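Local atomic coordinates of alcohol dehydrogenase (Thermus sp., PDB entry 4CPD), a protein that probably interconverts alcohols and their aldehydes or ketones with NAD as the hydride carrier, as a zinc-containing member of the medium-chain dehydrogenase/reductase family. Residues Ser171-Gly176 with Leu254-Pro259; Met183-Ala188 with Glu207-Leu212; Leu197-Ile202 with Arg226-Glu231; Val240-Ala243 with Thr249-Leu252. One frame throughout, in Å; residues are numbered along the deposited sequence.

Contact 1 of 4, residues Ser171-Gly176 with Leu254-Pro259; sequences SVAVIG and LEMVRP
Met256 lays its thioether over Ala173 and Ile175. This joins the last turn of helix 247-256 to strand 171-175, the first strand of the Rossmann fold that binds the dinucleotide. The direct contact is apolar. The sulfur SD of Met256 sits 3.8 Å from CB of Ala173. Its methyl CE meets CD1 of Ile175 at 4.1 Å, and these two side chains reach each other tip to tip. The Met256 chain runs straight out from the helix, with CG anti to the backbone N (chi1 -179°), and bends only at its last torsion. That bend turns CE along the strand, so one side chain serves two residues of the same sheet face.

Among polar groups, Asp238 links the segments. It accepts the backbone N of Ser171 on OD2 and forms a salt bridge with NE of Arg258 through OD1. Separately, Lys284 NZ binds the carbonyl oxygens of Leu254, Glu255 and Val257, placing a positive charge at the C-terminal end of the helix, where it would probably suit the helix dipole.

At the strand end, Gly176 begins what is probably the GxGxxG turn of the Rossmann fold and touches the bound NAD. Its backbone angles call for glycine.

Arg258 also faces the second subunit, where Gln99 of that chain bonds to its NH1. The same NH1 donates to the carbonyl O of Pro259 at 2.8 Å. NH1 lies in the carbonyl plane, but the bond is bent, with an N-H...O angle of 141°.

Contact 2 of 4, residues Met183-Ala188 with Glu207-Leu212; sequences MAIEVA and ERAASL
Ile185 points its two branches at different residues of the neighbouring helix. The delta methyl CD1 lies 3.7 Å from CB of Ala209. The gamma methyl CG2 lies 3.7 Å from CB of Leu212. This split follows from chi1 (-70°), which sets CG1 anti to the carbonyl carbon and CG2 anti to the backbone N. The Ile185 and Leu212 side chains meet at about a right angle, and Ile185 touches the leucine at CB and not at its methyl tips.

Leu212 uses its far end elsewhere. Its CD2 comes 4.3 Å from CG of Glu186, next along the first helix. Only the aliphatic part of Glu186 takes part here; OE2 accepts a bond from the backbone N of Gln312.

The two helical segments run nearly parallel, 13° apart, with their axes 9.5 Å from each other. They belong to helices 179-190 and 203-212, which flank strand 195-200 in the chain. Both cover the same face of the Rossmann sheet, where Ala198 of that strand lies under Ile185 and Ala209. The small side chain of Ala209 probably lets helix 203-212 lie close to the sheet.

The closest approaches between the segments are all between carbon atoms, so the pairing relies on shape and burial, not on directional bonds.

Contact 3 of 4, residues Leu197-Ile202 with Arg226-Glu231; sequences LAIDRI and RRVRSE. With NAD (nicotinamide-adenine-dinucleotide), chain G.
Leu197 fits its forked end between Val228 and Glu231, one helical turn apart. Its CD1 meets CG1 of Val228 at 4.1 Å, and its CD2 meets CB of Glu231 at 3.9 Å. Both neighbours are approached at a slant. Val228 has a second partner. Its CG2 takes CD1 of Ile199 at 4.0 Å, the two side chains crossing at about a right angle. With CG1 anti to the backbone N and CG2 beside it (chi1 165°), Val228 gives one methyl to each strand residue.

Glu231 touches Leu197 only through its aliphatic part. Its OE1 forms a salt bridge with Lys195, earlier on the same strand. OE2 pairs with Arg227 of its own helix, but that distance is modelled too short to be reliable.

Beyond this core the strand reaches the cofactor. Asp200 OD1 accepts the adenosine ribose hydroxyl O2B of NAD at 3.1 Å, and OD2 accepts O3B at 3.0 Å. An acidic residue here is the usual Rossmann mark of preference for NAD over NADP. The backbone N of Ala177 also binds OD2 and helps to position the carboxylate. With an alanine at Asp200, both hydroxyls would probably lose these acceptors and the ribose would be held less firmly. N7A of the adenine lies over the centre of the Arg201 guanidinium, 3.5 Å above the plane of that group.

Strand 195-200 lies between strands 171-175 and 215-218. Helix 224-231 runs antiparallel to it, 176° between the segments, beside helix 247-256 on one sheet face. Helix 203-212 covers the other.

Contact 4 of 4, residues Val240-Ala243 with Thr249-Leu252; sequences VLEA and TLSL
Glu242 rests its CG on CD2 of Leu250, 3.5 Å away, and turns one carboxylate oxygen toward Thr249. The OE1 atom of Glu242 lies 2.8 Å from OG1 of Thr249, a hydrogen-bonding distance. Gly246 O competes for the one proton of this hydroxyl, so which oxygen receives it is not settled. The Glu242 side chain meets that of Thr249 at about a right angle. The bend at chi2 (66°) leaves CG against Leu250 and brings OE1 to Thr249, while OE2 points away from the helix.

The segments belong to a beta-alpha-beta unit of the Rossmann fold. Strand 239-242 leads into helix 247-256, and strand 262-265 follows beside the first. The contact closes the short turn between strand and helix, and Ala243 in that turn touches the bound NAD.

Val244, next along, binds the cofactor through its carbonyl O and gives its backbone N to OE1 of the buried carboxylate in a weak bond, while OE2 weakly accepts the backbone N atoms of Gly245 and Gly267. These amides and the nearby helix start would probably favour the negative charge. A leucine in place of Glu242 would probably leave the Thr249 hydroxyl without this partner and the amides of Val244 and Gly245 without their weak acceptors, and might let the turn shift near the cofactor. On the dimer side Leu250 meets Leu278 of the second subunit.

How the contacts relate
Following the chain from the N terminus, strand 171-175 opens contact 1, the widest loop, which shuts only at 254-259. The other three contacts lie within it. Contact 2 opens on helix 179-190, and contact 3 opens on strand 195-200 before contact 2 closes at 207-212. Contact 3 then closes at 226-231, so these two cross. Contact 4 follows in series and closes at once, on the helix that contact 1 uses next. Strand 171-175 is the common centre, bonded through its backbone to strands 195-200 and 239-242. Contact 2 covers one face of this sheet; contacts 1, 3 and 4 bring helices to the other.

Contact 1 of 4, residues Ser171-Gly176 with Leu254-Pro259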
loop_
_atom_site.group_PDB
_atom_site.type_symbol
_atom_site.label_atom_id
_atom_site.label_comp_id
_atom_site.label_asym_id
_atom_site.label_seq_id
_atom_site.Cartn_x
_atom_site.Cartn_y
_atom_site.Cartn_z
ATOM N N SER A 171 -16.756 5.156 1.705
ATOM C CA SER A 171 -17.212 5.336 0.344
ATOM C C SER A 171 -16.171 4.720 -0.604
ATOM O O SER A 171 -14.989 4.744 -0.318
ATOM C CB SER A 171 -17.395 6.819 0.054
ATOM O OG SER A 171 -16.142 7.484 0.044
ATOM N N VAL A 172 -16.618 4.200 -1.736
ATOM C CA VAL A 172 -15.768 3.431 -2.607
ATOM C C VAL A 172 -15.984 3.825 -4.048
ATOM O O VAL A 172 -17.122 3.903 -4.490
ATOM C CB VAL A 172 -16.122 1.949 -2.504
ATOM C CG1 VAL A 172 -15.118 1.095 -3.251
ATOM C CG2 VAL A 172 -16.175 1.520 -1.061
ATOM N N ALA A 173 -14.911 4.023 -4.804
ATOM C CA ALA A 173 -15.052 4.160 -6.246
ATOM C C ALA A 173 -14.491 2.932 -6.938
ATOM O O ALA A 173 -13.417 2.479 -6.586
ATOM C CB ALA A 173 -14.340 5.402 -6.731
ATOM N N VAL A 174 -15.210 2.401 -7.923
ATOM C CA VAL A 174 -14.748 1.232 -8.678
ATOM C C VAL A 174 -14.602 1.650 -10.116
ATOM O O VAL A 174 -15.554 2.116 -10.719
ATOM C CB VAL A 174 -15.754 0.078 -8.626
ATOM C CG1 VAL A 174 -15.248 -1.122 -9.397
ATOM C CG2 VAL A 174 -16.058 -0.287 -7.186
ATOM N N ILE A 175 -13.410 1.478 -10.666
ATOM C CA ILE A 175 -13.133 1.901 -12.033
ATOM C C ILE A 175 -13.107 0.648 -12.887
ATOM O O ILE A 175 -12.222 -0.207 -12.738
ATOM C CB ILE A 175 -11.798 2.679 -12.129
ATOM C CG1 ILE A 175 -11.914 4.022 -11.398
ATOM C CG2 ILE A 175 -11.411 2.946 -13.567
ATOM C CD1 ILE A 175 -10.579 4.660 -11.071
ATOM N N GLY A 176 -14.092 0.550 -13.775
ATOM C CA GLY A 176 -14.312 -0.656 -14.555
ATOM C C GLY A 176 -15.555 -1.365 -14.059
ATOM O O GLY A 176 -15.588 -1.884 -12.947
ATOM N N LEU A 254 -5.603 7.504 -8.491
ATOM C CA LEU A 254 -4.754 8.261 -7.565
ATOM C C LEU A 254 -5.155 9.734 -7.414
ATOM O O LEU A 254 -5.004 10.324 -6.348
ATOM C CB LEU A 254 -3.288 8.125 -7.963
ATOM C CG LEU A 254 -2.758 6.716 -7.674
ATOM C CD1 LEU A 254 -1.476 6.462 -8.420
ATOM C CD2 LEU A 254 -2.526 6.472 -6.187
ATOM N N GLU A 255 -5.684 10.320 -8.474
ATOM C CA GLU A 255 -6.219 11.659 -8.388
ATOM C C GLU A 255 -7.546 11.655 -7.609
ATOM O O GLU A 255 -7.799 12.482 -6.733
ATOM C CB GLU A 255 -6.432 12.191 -9.795
ATOM C CG GLU A 255 -6.535 13.708 -9.841
ATOM C CD GLU A 255 -6.660 14.253 -11.254
ATOM O OE1 GLU A 255 -6.592 13.464 -12.229
ATOM O OE2 GLU A 255 -6.809 15.487 -11.380
ATOM N N MET A 256 -8.396 10.706 -7.957
ATOM C CA MET A 256 -9.737 10.606 -7.419
ATOM C C MET A 256 -9.786 10.379 -5.885
ATOM O O MET A 256 -10.567 11.021 -5.174
ATOM C CB MET A 256 -10.379 9.453 -8.177
ATOM C CG MET A 256 -11.814 9.102 -7.870
ATOM S SD MET A 256 -12.272 7.710 -8.935
ATOM C CE MET A 256 -12.105 8.392 -10.576
ATOM N N VAL A 257 -8.953 9.466 -5.384
ATOM C CA VAL A 257 -9.045 9.012 -3.996
ATOM C C VAL A 257 -8.793 10.195 -3.081
ATOM O O VAL A 257 -8.007 11.068 -3.421
ATOM C CB VAL A 257 -8.036 7.865 -3.697
ATOM C CG1 VAL A 257 -6.602 8.372 -3.739
ATOM C CG2 VAL A 257 -8.323 7.189 -2.358
ATOM N N ARG A 258 -9.462 10.229 -1.925
ATOM C CA ARG A 258 -9.201 11.273 -0.938
ATOM C C ARG A 258 -7.793 11.192 -0.369
ATOM O O ARG A 258 -7.191 10.133 -0.335
ATOM C CB ARG A 258 -10.203 11.231 0.223
ATOM C CG ARG A 258 -10.035 10.120 1.253
ATOM C CD ARG A 258 -10.901 10.407 2.472
ATOM N NE ARG A 258 -10.963 9.313 3.460
ATOM C CZ ARG A 258 -10.035 9.042 4.384
ATOM N NH1 ARG A 258 -8.904 9.743 4.479
ATOM N NH2 ARG A 258 -10.237 8.052 5.226
ATOM N N PRO A 259 -7.284 12.322 0.116
ATOM C CA PRO A 259 -6.112 12.285 0.961
ATOM C C PRO A 259 -6.286 11.275 2.066
ATOM O O PRO A 259 -7.359 11.177 2.649
ATOM C CB PRO A 259 -6.057 13.707 1.546
ATOM C CG PRO A 259 -6.666 14.560 0.479
ATOM C CD PRO A 259 -7.757 13.704 -0.104
#

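Contact 2 of 4, residues Met183-Ala188 with Glu207-Leu212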
loop_
_atom_site.group_PDB
_atom_site.type_symbol
_atom_site.label_atom_id
_atom_site.label_comp_id
_atom_site.label_asym_id
_atom_site.label_seq_id
_atom_site.Cartn_x
_atom_site.Cartn_y
_atom_site.Cartn_z
ATOM N N MET A 183 -18.492 -7.524 -9.461
ATOM C CA MET A 183 -18.318 -8.271 -8.206
ATOM C C MET A 183 -17.972 -7.284 -7.068
ATOM O O MET A 183 -18.515 -7.355 -5.944
ATOM C CB MET A 183 -17.212 -9.306 -8.304
ATOM C CG MET A 183 -17.380 -10.361 -9.382
ATOM S SD MET A 183 -18.694 -11.565 -9.105
ATOM C CE MET A 183 -19.929 -10.877 -10.206
ATOM N N ALA A 184 -17.071 -6.360 -7.368
ATOM C CA ALA A 184 -16.623 -5.411 -6.375
ATOM C C ALA A 184 -17.783 -4.588 -5.865
ATOM O O ALA A 184 -17.939 -4.399 -4.651
ATOM C CB ALA A 184 -15.554 -4.493 -6.958
ATOM N N ILE A 185 -18.597 -4.089 -6.790
ATOM C CA ILE A 185 -19.769 -3.311 -6.401
ATOM C C ILE A 185 -20.666 -4.074 -5.427
ATOM O O ILE A 185 -20.974 -3.592 -4.346
ATOM C CB ILE A 185 -20.578 -2.880 -7.612
ATOM C CG1 ILE A 185 -19.805 -1.834 -8.384
ATOM C CG2 ILE A 185 -21.884 -2.263 -7.180
ATOM C CD1 ILE A 185 -20.311 -1.640 -9.800
ATOM N N GLU A 186 -21.068 -5.274 -5.802
ATOM C CA GLU A 186 -21.932 -6.079 -4.942
ATOM C C GLU A 186 -21.286 -6.277 -3.584
ATOM O O GLU A 186 -21.936 -6.094 -2.586
ATOM C CB GLU A 186 -22.220 -7.433 -5.587
ATOM C CG GLU A 186 -23.432 -8.163 -5.028
ATOM C CD GLU A 186 -23.727 -9.491 -5.738
ATOM O OE1 GLU A 186 -23.180 -9.768 -6.824
ATOM O OE2 GLU A 186 -24.538 -10.263 -5.215
ATOM N N VAL A 187 -20.011 -6.666 -3.559
ATOM C CA VAL A 187 -19.310 -6.956 -2.304
ATOM C C VAL A 187 -19.282 -5.701 -1.460
ATOM O O VAL A 187 -19.593 -5.736 -0.260
ATOM C CB VAL A 187 -17.854 -7.395 -2.531
ATOM C CG1 VAL A 187 -17.095 -7.455 -1.207
ATOM C CG2 VAL A 187 -17.792 -8.738 -3.237
ATOM N N ALA A 188 -18.909 -4.587 -2.081
ATOM C CA ALA A 188 -18.792 -3.344 -1.332
ATOM C C ALA A 188 -20.096 -3.063 -0.583
ATOM O O ALA A 188 -20.100 -2.733 0.608
ATOM C CB ALA A 188 -18.437 -2.198 -2.249
ATOM N N GLU A 207 -25.580 0.527 -16.448
ATOM C CA GLU A 207 -26.945 0.196 -16.036
ATOM C C GLU A 207 -26.919 -0.942 -15.036
ATOM O O GLU A 207 -27.619 -0.937 -14.038
ATOM C CB GLU A 207 -27.809 -0.199 -17.256
ATOM C CG GLU A 207 -28.466 0.978 -17.976
ATOM N N ARG A 208 -26.091 -1.926 -15.325
ATOM C CA ARG A 208 -25.912 -3.066 -14.446
ATOM C C ARG A 208 -25.316 -2.627 -13.104
ATOM O O ARG A 208 -25.741 -3.072 -12.031
ATOM C CB ARG A 208 -24.999 -4.097 -15.119
ATOM C CG ARG A 208 -25.425 -5.530 -14.885
ATOM C CD ARG A 208 -26.583 -5.928 -15.803
ATOM N NE ARG A 208 -26.751 -7.375 -15.821
ATOM C CZ ARG A 208 -27.104 -8.106 -14.765
ATOM N NH1 ARG A 208 -27.342 -7.534 -13.586
ATOM N NH2 ARG A 208 -27.216 -9.421 -14.886
ATOM N N ALA A 209 -24.316 -1.758 -13.177
ATOM C CA ALA A 209 -23.693 -1.238 -11.981
ATOM C C ALA A 209 -24.731 -0.543 -11.117
ATOM O O ALA A 209 -24.786 -0.723 -9.891
ATOM C CB ALA A 209 -22.571 -0.278 -12.344
ATOM N N ALA A 210 -25.576 0.242 -11.762
ATOM C CA ALA A 210 -26.631 0.951 -11.036
ATOM C C ALA A 210 -27.609 -0.011 -10.370
ATOM O O ALA A 210 -28.007 0.194 -9.240
ATOM C CB ALA A 210 -27.364 1.900 -11.962
ATOM N N SER A 211 -27.979 -1.086 -11.045
ATOM C CA SER A 211 -28.915 -2.021 -10.427
ATOM C C SER A 211 -28.356 -2.633 -9.147
ATOM O O SER A 211 -29.121 -3.012 -8.268
ATOM C CB SER A 211 -29.321 -3.120 -11.410
ATOM O OG SER A 211 -28.210 -3.556 -12.169
ATOM N N LEU A 212 -27.022 -2.728 -9.061
ATOM C CA LEU A 212 -26.323 -3.335 -7.905
ATOM C C LEU A 212 -26.145 -2.353 -6.747
ATOM O O LEU A 212 -25.797 -2.740 -5.626
ATOM C CB LEU A 212 -24.971 -3.893 -8.329
ATOM C CG LEU A 212 -25.046 -5.136 -9.221
ATOM C CD1 LEU A 212 -23.718 -5.366 -9.926
ATOM C CD2 LEU A 212 -25.439 -6.362 -8.408
#

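Contact 3 of 4, residues Leu197-Ile202 with Arg226-Glu231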
loop_
_atom_site.group_PDB
_atom_site.type_symbol
_atom_site.label_atom_id
_atom_site.label_comp_id
_atom_site.label_asym_id
_atom_site.label_seq_id
_atom_site.Cartn_x
_atom_site.Cartn_y
_atom_site.Cartn_z
ATOM N N LEU A 197 -19.385 4.222 -6.231
ATOM C CA LEU A 197 -19.398 4.900 -7.531
ATOM C C LEU A 197 -18.762 4.026 -8.594
ATOM O O LEU A 197 -17.674 3.490 -8.393
ATOM C CB LEU A 197 -18.614 6.199 -7.433
ATOM C CG LEU A 197 -19.117 7.066 -6.290
ATOM C CD1 LEU A 197 -17.977 7.637 -5.476
ATOM C CD2 LEU A 197 -20.003 8.164 -6.827
ATOM N N ALA A 198 -19.421 3.899 -9.733
ATOM C CA ALA A 198 -18.930 3.038 -10.788
ATOM C C ALA A 198 -18.596 3.892 -11.968
ATOM O O ALA A 198 -19.421 4.649 -12.428
ATOM C CB ALA A 198 -19.956 1.974 -11.158
ATOM N N ILE A 199 -17.365 3.772 -12.434
ATOM C CA ILE A 199 -16.883 4.514 -13.563
ATOM C C ILE A 199 -16.613 3.509 -14.663
ATOM O O ILE A 199 -15.872 2.544 -14.457
ATOM C CB ILE A 199 -15.587 5.266 -13.224
ATOM C CG1 ILE A 199 -15.860 6.387 -12.220
ATOM C CG2 ILE A 199 -14.956 5.866 -14.476
ATOM C CD1 ILE A 199 -15.745 5.977 -10.776
ATOM N N ASP A 200 -17.236 3.733 -15.817
ATOM C CA ASP A 200 -16.983 2.958 -17.032
ATOM C C ASP A 200 -17.365 3.833 -18.231
ATOM O O ASP A 200 -17.618 5.037 -18.075
ATOM C CB ASP A 200 -17.781 1.663 -17.014
ATOM C CG ASP A 200 -17.163 0.596 -17.870
ATOM O OD1 ASP A 200 -16.944 0.842 -19.071
ATOM O OD2 ASP A 200 -16.889 -0.499 -17.347
ATOM N N ARG A 201 -17.387 3.239 -19.420
ATOM C CA ARG A 201 -17.774 3.952 -20.628
ATOM C C ARG A 201 -18.746 3.150 -21.520
ATOM O O ARG A 201 -18.811 3.375 -22.731
ATOM C CB ARG A 201 -16.512 4.316 -21.412
ATOM C CG ARG A 201 -15.789 3.108 -21.986
ATOM C CD ARG A 201 -14.461 3.484 -22.613
ATOM N NE ARG A 201 -13.827 2.309 -23.209
ATOM C CZ ARG A 201 -12.555 2.246 -23.592
ATOM N NH1 ARG A 201 -11.747 3.294 -23.446
ATOM N NH2 ARG A 201 -12.084 1.125 -24.117
ATOM N N ILE A 202 -19.499 2.225 -20.929
ATOM C CA ILE A 202 -20.463 1.387 -21.674
ATOM C C ILE A 202 -21.812 1.337 -20.945
ATOM O O ILE A 202 -21.914 0.733 -19.872
ATOM C CB ILE A 202 -19.939 -0.051 -21.881
ATOM C CG1 ILE A 202 -18.682 -0.022 -22.751
ATOM C CG2 ILE A 202 -21.007 -0.935 -22.524
ATOM C CD1 ILE A 202 -18.054 -1.380 -22.987
ATOM N N ARG A 226 -14.170 15.119 -11.006
ATOM C CA ARG A 226 -15.013 16.246 -10.517
ATOM C C ARG A 226 -16.280 15.712 -9.853
ATOM O O ARG A 226 -16.689 16.126 -8.769
ATOM C CB ARG A 226 -15.407 17.155 -11.689
ATOM N N ARG A 227 -16.856 14.732 -10.527
ATOM C CA ARG A 227 -18.108 14.115 -10.156
ATOM C C ARG A 227 -17.980 13.267 -8.876
ATOM O O ARG A 227 -18.772 13.391 -7.929
ATOM C CB ARG A 227 -18.522 13.275 -11.364
ATOM C CG ARG A 227 -19.836 12.542 -11.265
ATOM C CD ARG A 227 -21.067 13.422 -11.058
ATOM N NE ARG A 227 -22.212 12.579 -11.421
ATOM C CZ ARG A 227 -23.129 12.091 -10.580
ATOM N NH1 ARG A 227 -23.139 12.424 -9.293
ATOM N NH2 ARG A 227 -24.078 11.287 -11.055
ATOM N N VAL A 228 -16.976 12.401 -8.856
ATOM C CA VAL A 228 -16.691 11.584 -7.690
ATOM C C VAL A 228 -16.446 12.471 -6.465
ATOM O O VAL A 228 -16.851 12.166 -5.339
ATOM C CB VAL A 228 -15.463 10.656 -7.947
ATOM C CG1 VAL A 228 -14.925 10.063 -6.653
ATOM C CG2 VAL A 228 -15.819 9.519 -8.905
ATOM N N ARG A 229 -15.762 13.576 -6.671
ATOM C CA ARG A 229 -15.432 14.423 -5.542
ATOM C C ARG A 229 -16.676 15.072 -4.948
ATOM O O ARG A 229 -16.856 15.055 -3.723
ATOM C CB ARG A 229 -14.376 15.456 -5.924
ATOM C CG ARG A 229 -12.973 14.868 -5.924
ATOM C CD ARG A 229 -11.893 15.918 -6.062
ATOM N NE ARG A 229 -10.591 15.301 -6.325
ATOM C CZ ARG A 229 -9.569 15.896 -6.950
ATOM N NH1 ARG A 229 -9.667 17.152 -7.393
ATOM N NH2 ARG A 229 -8.431 15.231 -7.141
ATOM N N SER A 230 -17.547 15.601 -5.814
ATOM C CA SER A 230 -18.805 16.215 -5.359
ATOM C C SER A 230 -19.705 15.206 -4.619
ATOM O O SER A 230 -20.390 15.556 -3.645
ATOM C CB SER A 230 -19.560 16.878 -6.520
ATOM O OG SER A 230 -19.400 16.166 -7.735
ATOM N N GLU A 231 -19.667 13.948 -5.047
ATOM C CA GLU A 231 -20.429 12.913 -4.365
ATOM C C GLU A 231 -19.866 12.524 -2.988
ATOM O O GLU A 231 -20.556 11.856 -2.199
ATOM C CB GLU A 231 -20.508 11.682 -5.255
ATOM C CG GLU A 231 -21.378 11.863 -6.488
ATOM C CD GLU A 231 -22.881 11.934 -6.168
ATOM O OE1 GLU A 231 -23.326 11.517 -5.077
ATOM O OE2 GLU A 231 -23.642 12.409 -7.033
HETATM P PA NAD G . -13.371 -6.906 -19.131
HETATM O O1A NAD G . -14.533 -7.821 -19.525
HETATM O O2A NAD G . -12.380 -6.455 -20.200
HETATM O O5B NAD G . -13.853 -5.584 -18.330
HETATM C C5B NAD G . -13.169 -4.341 -18.486
HETATM C C4B NAD G . -14.147 -3.184 -18.306
HETATM O O4B NAD G . -13.425 -1.955 -18.147
HETATM C C3B NAD G . -15.060 -3.034 -19.528
HETATM O O3B NAD G . -16.434 -2.798 -19.177
HETATM C C2B NAD G . -14.522 -1.820 -20.229
HETATM O O2B NAD G . -15.539 -1.128 -20.959
HETATM C C1B NAD G . -13.991 -1.017 -19.058
HETATM N N9A NAD G . -12.986 -0.059 -19.521
HETATM C C8A NAD G . -12.008 -0.328 -20.410
HETATM N N7A NAD G . -11.274 0.792 -20.611
HETATM C C5A NAD G . -11.784 1.780 -19.840
HETATM C C6A NAD G . -11.473 3.197 -19.568
HETATM N N6A NAD G . -10.432 3.761 -20.201
HETATM N N1A NAD G . -12.244 3.898 -18.695
HETATM C C2A NAD G . -13.286 3.323 -18.063
HETATM N N3A NAD G . -13.625 2.028 -18.266
HETATM C C4A NAD G . -12.926 1.219 -19.121
HETATM O O3 NAD G . -12.472 -7.633 -17.994
HETATM P PN NAD G . -12.938 -8.286 -16.584
HETATM O O1N NAD G . -13.303 -9.717 -16.926
HETATM O O2N NAD G . -13.851 -7.340 -15.796
HETATM O O5D NAD G . -11.537 -8.251 -15.778
HETATM C C5D NAD G . -11.159 -6.997 -15.177
HETATM C C4D NAD G . -9.660 -6.708 -15.150
HETATM O O4D NAD G . -9.102 -7.349 -13.995
HETATM C C3D NAD G . -8.890 -7.235 -16.362
HETATM O O3D NAD G . -7.794 -6.342 -16.627
HETATM C C2D NAD G . -8.428 -8.624 -15.914
HETATM O O2D NAD G . -7.294 -9.177 -16.630
HETATM C C1D NAD G . -8.145 -8.337 -14.437
HETATM N N1N NAD G . -8.151 -9.530 -13.575
HETATM C C2N NAD G . -7.183 -9.547 -12.654
HETATM C C3N NAD G . -7.041 -10.595 -11.757
HETATM C C7N NAD G . -5.919 -10.472 -10.767
HETATM O O7N NAD G . -5.386 -11.458 -10.282
HETATM N N7N NAD G . -5.540 -9.227 -10.418
HETATM C C4N NAD G . -7.947 -11.668 -11.813
HETATM C C5N NAD G . -8.959 -11.642 -12.780
HETATM C C6N NAD G . -9.044 -10.552 -13.662
#

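Contact 4 of 4, residues Val240-Ala243 with Thr249-Leu252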
loop_
_atom_site.group_PDB
_atom_site.type_symbol
_atom_site.label_atom_id
_atom_site.label_comp_id
_atom_site.label_asym_id
_atom_site.label_seq_id
_atom_site.Cartn_x
_atom_site.Cartn_y
_atom_site.Cartn_z
ATOM N N VAL A 240 -10.437 3.379 -3.581
ATOM C CA VAL A 240 -10.669 3.173 -5.013
ATOM C C VAL A 240 -10.185 1.802 -5.395
ATOM O O VAL A 240 -9.047 1.455 -5.124
ATOM C CB VAL A 240 -9.931 4.173 -5.897
ATOM C CG1 VAL A 240 -10.255 3.945 -7.362
ATOM C CG2 VAL A 240 -10.332 5.567 -5.524
ATOM N N LEU A 241 -11.053 1.032 -6.034
ATOM C CA LEU A 241 -10.666 -0.234 -6.639
ATOM C C LEU A 241 -10.551 -0.037 -8.141
ATOM O O LEU A 241 -11.558 0.210 -8.786
ATOM C CB LEU A 241 -11.709 -1.309 -6.364
ATOM C CG LEU A 241 -11.271 -2.634 -6.961
ATOM C CD1 LEU A 241 -10.476 -3.391 -5.935
ATOM C CD2 LEU A 241 -12.446 -3.453 -7.389
ATOM N N GLU A 242 -9.350 -0.156 -8.704
ATOM C CA GLU A 242 -9.220 0.012 -10.155
ATOM C C GLU A 242 -9.183 -1.377 -10.769
ATOM O O GLU A 242 -8.403 -2.240 -10.370
ATOM C CB GLU A 242 -8.066 0.965 -10.559
ATOM C CG GLU A 242 -6.853 0.360 -11.210
ATOM C CD GLU A 242 -7.114 -0.238 -12.573
ATOM O OE1 GLU A 242 -7.629 0.471 -13.462
ATOM O OE2 GLU A 242 -6.758 -1.434 -12.759
ATOM N N ALA A 243 -10.083 -1.595 -11.713
ATOM C CA ALA A 243 -10.305 -2.922 -12.267
ATOM C C ALA A 243 -10.301 -2.918 -13.789
ATOM O O ALA A 243 -10.987 -3.751 -14.405
ATOM C CB ALA A 243 -11.619 -3.484 -11.763
ATOM N N THR A 249 -6.159 4.742 -16.164
ATOM C CA THR A 249 -7.057 4.489 -15.038
ATOM C C THR A 249 -6.352 4.515 -13.664
ATOM O O THR A 249 -6.968 4.865 -12.649
ATOM C CB THR A 249 -7.805 3.163 -15.215
ATOM O OG1 THR A 249 -6.897 2.120 -15.603
ATOM C CG2 THR A 249 -8.863 3.309 -16.267
ATOM N N LEU A 250 -5.072 4.152 -13.625
ATOM C CA LEU A 250 -4.315 4.230 -12.374
ATOM C C LEU A 250 -4.089 5.673 -11.904
ATOM O O LEU A 250 -4.176 5.959 -10.712
ATOM C CB LEU A 250 -2.981 3.480 -12.490
ATOM C CG LEU A 250 -3.131 1.947 -12.561
ATOM C CD1 LEU A 250 -1.874 1.244 -13.091
ATOM C CD2 LEU A 250 -3.510 1.386 -11.201
ATOM N N SER A 251 -3.798 6.576 -12.836
ATOM C CA SER A 251 -3.596 7.989 -12.502
ATOM C C SER A 251 -4.913 8.576 -12.033
ATOM O O SER A 251 -4.977 9.391 -11.102
ATOM C CB SER A 251 -3.093 8.758 -13.722
ATOM O OG SER A 251 -2.087 8.017 -14.390
ATOM N N LEU A 252 -5.964 8.121 -12.695
ATOM C CA LEU A 252 -7.309 8.490 -12.332
ATOM C C LEU A 252 -7.625 8.077 -10.901
ATOM O O LEU A 252 -8.109 8.884 -10.112
ATOM C CB LEU A 252 -8.292 7.840 -13.295
ATOM C CG LEU A 252 -9.612 8.581 -13.431
ATOM C CD1 LEU A 252 -9.425 9.936 -14.122
ATOM C CD2 LEU A 252 -10.577 7.701 -14.202
#